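Local atomic coordinates of porphyranase B (Zobellia galactanivorans, PDB entry 3JUU), a protein that cleaves the sulfated red-algal polysaccharide porphyran at its beta-1,4 linkages between galactose and L-galactose-6-sulfate. Residues S149-F163 with V242-G254. Sequence-based numbering, arbitrary orientation.
Sequences SVGQITNDADWMKYF and VETYDWNPVPKDG
An aromatic cluster of W159, F163 and W247 joins two loops beside the substrate cleft of this GH16 jelly-roll beta-sandwich. W247 is the hub. The tip of W159 points edge-first at its face, with planes at 62° and CH2 3.6 Å from W247 CD2. Y245 CB packs on the opposite face. W247 in turn points its own CH2 edge at the face of F163, 3.6 Å from F163 CE2, in a second T-shaped pair. M160 adds a Met-aromatic contact, its SD lying obliquely 3.5 Å from W247 CE3. A leucine in place of W247 would probably open a gap between W159 and F163 and leave both rings without their aromatic partner. Next door, the ring edge of Y245 meets V150 CG1, with CD2 at 3.7 Å. Its hydroxyl hydrogen-bonds E148, the probable proton donor, which places Y245 between the cluster and the catalytic site. Farther out the contact turns polar. A water bridges Q152 NE2 and D253 OD1, while P251 CG packs against T154 CG2. T154 holds OG1 between its backbone N and carbonyl carbon (chi1 59°), facing the other loop. From there OG1 donates to P249 O at 2.7 Å, tilted 16° from the carbonyl plane.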
loop_
_atom_site.group_PDB
_atom_site.type_symbol
_atom_site.label_atom_id
_atom_site.label_comp_id
_atom_site.label_asym_id
_atom_site.label_seq_id
_atom_site.Cartn_x
_atom_site.Cartn_y
_atom_site.Cartn_z
ATOM N N SER A 149 -5.924 -4.055 -3.514
ATOM C CA SER A 149 -6.489 -4.978 -4.511
ATOM C C SER A 149 -6.577 -6.343 -3.855
ATOM O O SER A 149 -5.901 -6.579 -2.841
ATOM C CB SER A 149 -5.526 -5.035 -5.766
ATOM O OG SER A 149 -6.197 -5.855 -6.755
ATOM N N VAL A 150 -7.431 -7.210 -4.402
ATOM C CA VAL A 150 -7.249 -8.673 -4.208
ATOM C C VAL A 150 -7.241 -9.326 -5.596
ATOM O O VAL A 150 -7.711 -8.712 -6.602
ATOM C CB VAL A 150 -8.403 -9.306 -3.326
ATOM C CG1 VAL A 150 -8.412 -8.703 -1.921
ATOM C CG2 VAL A 150 -9.838 -9.221 -4.005
ATOM N N GLY A 151 -6.794 -10.583 -5.658
ATOM C CA GLY A 151 -6.722 -11.272 -6.941
ATOM C C GLY A 151 -7.904 -12.224 -7.134
ATOM O O GLY A 151 -8.147 -12.636 -8.270
ATOM N N GLN A 152 -8.596 -12.645 -6.058
ATOM C CA GLN A 152 -9.655 -13.647 -6.164
ATOM C C GLN A 152 -10.752 -13.217 -5.222
ATOM O O GLN A 152 -10.515 -13.090 -4.028
ATOM C CB GLN A 152 -9.121 -15.069 -5.731
ATOM C CG GLN A 152 -10.264 -16.095 -5.796
ATOM C CD GLN A 152 -9.785 -17.525 -5.422
ATOM O OE1 GLN A 152 -8.601 -17.815 -5.518
ATOM N NE2 GLN A 152 -10.700 -18.380 -4.982
ATOM N N ILE A 153 -11.941 -12.941 -5.746
ATOM C CA ILE A 153 -12.992 -12.369 -4.906
ATOM C C ILE A 153 -13.808 -13.576 -4.343
ATOM O O ILE A 153 -14.257 -14.466 -5.111
ATOM C CB ILE A 153 -13.897 -11.450 -5.773
ATOM C CG1 ILE A 153 -13.138 -10.103 -6.118
ATOM C CG2 ILE A 153 -15.170 -11.140 -4.995
ATOM C CD1 ILE A 153 -13.665 -9.623 -7.393
ATOM N N THR A 154 -13.908 -13.666 -3.024
ATOM C CA THR A 154 -14.499 -14.812 -2.340
ATOM C C THR A 154 -15.772 -14.440 -1.553
ATOM O O THR A 154 -16.345 -15.254 -0.886
ATOM C CB THR A 154 -13.475 -15.500 -1.360
ATOM O OG1 THR A 154 -13.009 -14.552 -0.372
ATOM C CG2 THR A 154 -12.298 -16.041 -2.130
ATOM N N ASN A 155 -16.189 -13.203 -1.667
ATOM C CA ASN A 155 -17.406 -12.709 -1.017
ATOM C C ASN A 155 -18.276 -12.269 -2.194
ATOM O O ASN A 155 -17.772 -11.611 -3.078
ATOM C CB ASN A 155 -17.016 -11.492 -0.231
ATOM C CG ASN A 155 -18.147 -10.944 0.630
ATOM O OD1 ASN A 155 -19.334 -11.222 0.370
ATOM N ND2 ASN A 155 -17.797 -10.111 1.629
ATOM N N ASP A 156 -19.565 -12.611 -2.236
ATOM C CA ASP A 156 -20.403 -12.132 -3.381
ATOM C C ASP A 156 -21.111 -10.788 -3.130
ATOM O O ASP A 156 -21.976 -10.381 -3.910
ATOM C CB ASP A 156 -21.419 -13.198 -3.841
ATOM C CG ASP A 156 -22.379 -13.591 -2.744
ATOM O OD1 ASP A 156 -23.157 -14.551 -2.983
ATOM O OD2 ASP A 156 -22.364 -12.948 -1.651
ATOM N N ALA A 157 -20.737 -10.089 -2.065
ATOM C CA ALA A 157 -21.250 -8.722 -1.815
ATOM C C ALA A 157 -21.101 -7.825 -3.060
ATOM O O ALA A 157 -20.010 -7.777 -3.690
ATOM C CB ALA A 157 -20.519 -8.097 -0.612
ATOM N N ASP A 158 -22.166 -7.097 -3.398
ATOM C CA ASP A 158 -22.158 -6.241 -4.570
ATOM C C ASP A 158 -21.078 -5.134 -4.525
ATOM O O ASP A 158 -20.428 -4.887 -5.533
ATOM C CB ASP A 158 -23.559 -5.647 -4.782
ATOM C CG ASP A 158 -23.807 -5.230 -6.226
ATOM O OD1 ASP A 158 -23.946 -4.000 -6.459
ATOM O OD2 ASP A 158 -23.818 -6.120 -7.129
ATOM N N TRP A 159 -20.887 -4.481 -3.378
ATOM C CA TRP A 159 -19.864 -3.417 -3.271
ATOM C C TRP A 159 -18.434 -3.805 -3.817
ATOM O O TRP A 159 -17.669 -2.944 -4.311
ATOM C CB TRP A 159 -19.814 -2.857 -1.833
ATOM C CG TRP A 159 -19.069 -3.686 -0.765
ATOM C CD1 TRP A 159 -19.636 -4.588 0.156
ATOM C CD2 TRP A 159 -17.632 -3.685 -0.481
ATOM N NE1 TRP A 159 -18.629 -5.136 0.969
ATOM C CE2 TRP A 159 -17.406 -4.596 0.609
ATOM C CE3 TRP A 159 -16.515 -2.992 -1.030
ATOM C CZ2 TRP A 159 -16.089 -4.834 1.152
ATOM C CZ3 TRP A 159 -15.202 -3.239 -0.491
ATOM C CH2 TRP A 159 -15.019 -4.149 0.587
ATOM N N MET A 160 -18.081 -5.082 -3.731
ATOM C CA MET A 160 -16.714 -5.522 -4.062
ATOM C C MET A 160 -16.560 -6.380 -5.312
ATOM O O MET A 160 -15.463 -6.850 -5.583
ATOM C CB MET A 160 -16.076 -6.244 -2.849
ATOM C CG MET A 160 -17.124 -6.976 -2.025
ATOM S SD MET A 160 -16.338 -8.169 -0.930
ATOM C CE MET A 160 -17.082 -7.776 0.659
ATOM N N LYS A 161 -17.636 -6.609 -6.075
ATOM C CA LYS A 161 -17.539 -7.554 -7.192
ATOM C C LYS A 161 -16.452 -7.194 -8.240
ATOM O O LYS A 161 -15.983 -8.061 -8.965
ATOM C CB LYS A 161 -18.909 -7.728 -7.866
ATOM C CG LYS A 161 -19.497 -6.418 -8.321
ATOM C CD LYS A 161 -20.919 -6.572 -8.843
ATOM C CE LYS A 161 -21.428 -5.175 -9.241
ATOM N NZ LYS A 161 -22.757 -5.260 -9.949
ATOM N N TYR A 162 -16.052 -5.914 -8.312
ATOM C CA TYR A 162 -14.974 -5.517 -9.274
ATOM C C TYR A 162 -13.689 -5.137 -8.615
ATOM O O TYR A 162 -12.840 -4.499 -9.274
ATOM C CB TYR A 162 -15.404 -4.302 -10.114
ATOM C CG TYR A 162 -16.651 -4.614 -10.867
ATOM C CD1 TYR A 162 -16.647 -5.614 -11.856
ATOM C CD2 TYR A 162 -17.847 -3.892 -10.614
ATOM C CE1 TYR A 162 -17.807 -5.901 -12.591
ATOM C CE2 TYR A 162 -18.991 -4.157 -11.350
ATOM C CZ TYR A 162 -18.965 -5.181 -12.307
ATOM O OH TYR A 162 -20.090 -5.476 -13.017
ATOM N N PHE A 163 -13.533 -5.509 -7.343
ATOM C CA PHE A 163 -12.376 -5.075 -6.563
ATOM C C PHE A 163 -11.026 -5.516 -7.164
ATOM O O PHE A 163 -9.992 -4.899 -6.841
ATOM C CB PHE A 163 -12.508 -5.545 -5.091
ATOM C CG PHE A 163 -11.722 -4.745 -4.120
ATOM C CD1 PHE A 163 -12.245 -3.524 -3.666
ATOM C CD2 PHE A 163 -10.471 -5.162 -3.635
ATOM C CE1 PHE A 163 -11.547 -2.737 -2.758
ATOM C CE2 PHE A 163 -9.782 -4.380 -2.724
ATOM C CZ PHE A 163 -10.317 -3.159 -2.294
ATOM N N VAL A 242 0.668 -7.542 2.157
ATOM C CA VAL A 242 -0.150 -8.598 1.545
ATOM C C VAL A 242 -0.791 -9.279 2.756
ATOM O O VAL A 242 -0.077 -9.836 3.611
ATOM C CB VAL A 242 0.772 -9.611 0.760
ATOM C CG1 VAL A 242 -0.064 -10.911 0.399
ATOM C CG2 VAL A 242 1.325 -8.941 -0.530
ATOM N N GLU A 243 -2.117 -9.192 2.878
ATOM C CA GLU A 243 -2.784 -9.527 4.165
ATOM C C GLU A 243 -4.060 -10.325 3.870
ATOM O O GLU A 243 -4.462 -10.432 2.692
ATOM C CB GLU A 243 -3.203 -8.228 4.852
ATOM C CG GLU A 243 -4.444 -7.600 4.242
ATOM C CD GLU A 243 -4.323 -6.085 4.200
ATOM O OE1 GLU A 243 -4.888 -5.442 5.120
ATOM O OE2 GLU A 243 -3.691 -5.556 3.257
ATOM N N THR A 244 -4.759 -10.781 4.910
ATOM C CA THR A 244 -6.165 -11.237 4.688
ATOM C C THR A 244 -7.087 -10.073 5.148
ATOM O O THR A 244 -6.845 -9.427 6.180
ATOM C CB THR A 244 -6.441 -12.517 5.539
ATOM O OG1 THR A 244 -5.940 -12.256 6.869
ATOM C CG2 THR A 244 -5.648 -13.758 4.937
ATOM N N TYR A 245 -8.116 -9.826 4.367
ATOM C CA TYR A 245 -9.205 -8.940 4.770
ATOM C C TYR A 245 -10.383 -9.780 5.292
ATOM O O TYR A 245 -10.696 -10.803 4.734
ATOM C CB TYR A 245 -9.734 -8.271 3.496
ATOM C CG TYR A 245 -8.825 -7.250 2.900
ATOM C CD1 TYR A 245 -8.407 -6.148 3.613
ATOM C CD2 TYR A 245 -8.476 -7.346 1.525
ATOM C CE1 TYR A 245 -7.637 -5.099 2.988
ATOM C CE2 TYR A 245 -7.758 -6.328 0.927
ATOM C CZ TYR A 245 -7.311 -5.245 1.663
ATOM O OH TYR A 245 -6.591 -4.267 0.988
ATOM N N ASP A 246 -11.043 -9.326 6.362
ATOM C CA ASP A 246 -12.198 -10.076 6.893
ATOM C C ASP A 246 -13.291 -10.250 5.884
ATOM O O ASP A 246 -14.061 -11.239 5.938
ATOM C CB ASP A 246 -12.765 -9.287 8.088
ATOM C CG ASP A 246 -11.892 -9.439 9.355
ATOM O OD1 ASP A 246 -10.863 -10.182 9.377
ATOM O OD2 ASP A 246 -12.217 -8.768 10.315
ATOM N N TRP A 247 -13.399 -9.306 4.926
ATOM C CA TRP A 247 -14.527 -9.349 4.014
ATOM C C TRP A 247 -14.238 -10.187 2.784
ATOM O O TRP A 247 -15.117 -10.325 1.922
ATOM C CB TRP A 247 -14.938 -7.899 3.602
ATOM C CG TRP A 247 -13.757 -7.054 3.279
ATOM C CD1 TRP A 247 -13.091 -6.225 4.115
ATOM C CD2 TRP A 247 -13.121 -6.923 1.990
ATOM N NE1 TRP A 247 -12.082 -5.598 3.449
ATOM C CE2 TRP A 247 -12.087 -5.982 2.143
ATOM C CE3 TRP A 247 -13.324 -7.523 0.767
ATOM C CZ2 TRP A 247 -11.232 -5.616 1.101
ATOM C CZ3 TRP A 247 -12.455 -7.159 -0.310
ATOM C CH2 TRP A 247 -11.442 -6.216 -0.116
ATOM N N ASN A 248 -12.998 -10.721 2.693
ATOM C CA ASN A 248 -12.649 -11.616 1.595
ATOM C C ASN A 248 -12.071 -12.926 2.203
ATOM O O ASN A 248 -10.828 -13.098 2.307
ATOM C CB ASN A 248 -11.634 -10.932 0.642
ATOM C CG ASN A 248 -11.728 -11.475 -0.788
ATOM O OD1 ASN A 248 -10.702 -11.871 -1.364
ATOM N ND2 ASN A 248 -12.976 -11.574 -1.342
ATOM N N PRO A 249 -12.960 -13.836 2.600
ATOM C CA PRO A 249 -12.542 -14.978 3.382
ATOM C C PRO A 249 -11.800 -16.081 2.602
ATOM O O PRO A 249 -11.637 -16.006 1.380
ATOM C CB PRO A 249 -13.898 -15.557 3.932
ATOM C CG PRO A 249 -14.954 -15.029 2.976
ATOM C CD PRO A 249 -14.437 -13.737 2.479
ATOM N N VAL A 250 -11.385 -17.098 3.347
ATOM C CA VAL A 250 -10.517 -18.123 2.761
ATOM C C VAL A 250 -11.402 -19.019 1.850
ATOM O O VAL A 250 -12.508 -19.399 2.250
ATOM C CB VAL A 250 -9.994 -19.033 3.914
ATOM C CG1 VAL A 250 -9.065 -20.170 3.297
ATOM C CG2 VAL A 250 -9.162 -18.210 4.946
ATOM N N PRO A 251 -10.962 -19.340 0.607
ATOM C CA PRO A 251 -11.762 -20.220 -0.286
ATOM C C PRO A 251 -11.704 -21.690 0.170
ATOM O O PRO A 251 -10.834 -22.062 0.949
ATOM C CB PRO A 251 -11.026 -20.148 -1.654
ATOM C CG PRO A 251 -9.950 -19.086 -1.508
ATOM C CD PRO A 251 -9.719 -18.842 -0.030
ATOM N N LYS A 252 -12.552 -22.526 -0.386
ATOM C CA LYS A 252 -12.743 -23.884 0.167
ATOM C C LYS A 252 -11.510 -24.776 -0.018
ATOM O O LYS A 252 -11.377 -25.832 0.637
ATOM C CB LYS A 252 -13.977 -24.520 -0.544
ATOM C CG LYS A 252 -15.306 -23.985 0.039
ATOM C CD LYS A 252 -16.509 -24.517 -0.736
ATOM C CE LYS A 252 -17.802 -23.820 -0.255
ATOM N NZ LYS A 252 -19.017 -24.768 -0.273
ATOM N N ASP A 253 -10.650 -24.448 -0.985
ATOM C CA ASP A 253 -9.440 -25.232 -1.226
ATOM C C ASP A 253 -8.233 -24.675 -0.425
ATOM O O ASP A 253 -7.125 -25.143 -0.572
ATOM C CB ASP A 253 -9.102 -25.355 -2.732
ATOM C CG ASP A 253 -8.675 -23.991 -3.364
ATOM O OD1 ASP A 253 -8.776 -22.917 -2.718
ATOM O OD2 ASP A 253 -8.247 -23.982 -4.518
ATOM N N GLY A 254 -8.468 -23.627 0.383
ATOM C CA GLY A 254 -7.423 -22.907 1.113
ATOM C C GLY A 254 -6.828 -21.693 0.367
ATOM O O GLY A 254 -6.119 -20.893 0.985
HETATM O O HOH W 1 -9.885 -21.181 -4.743
#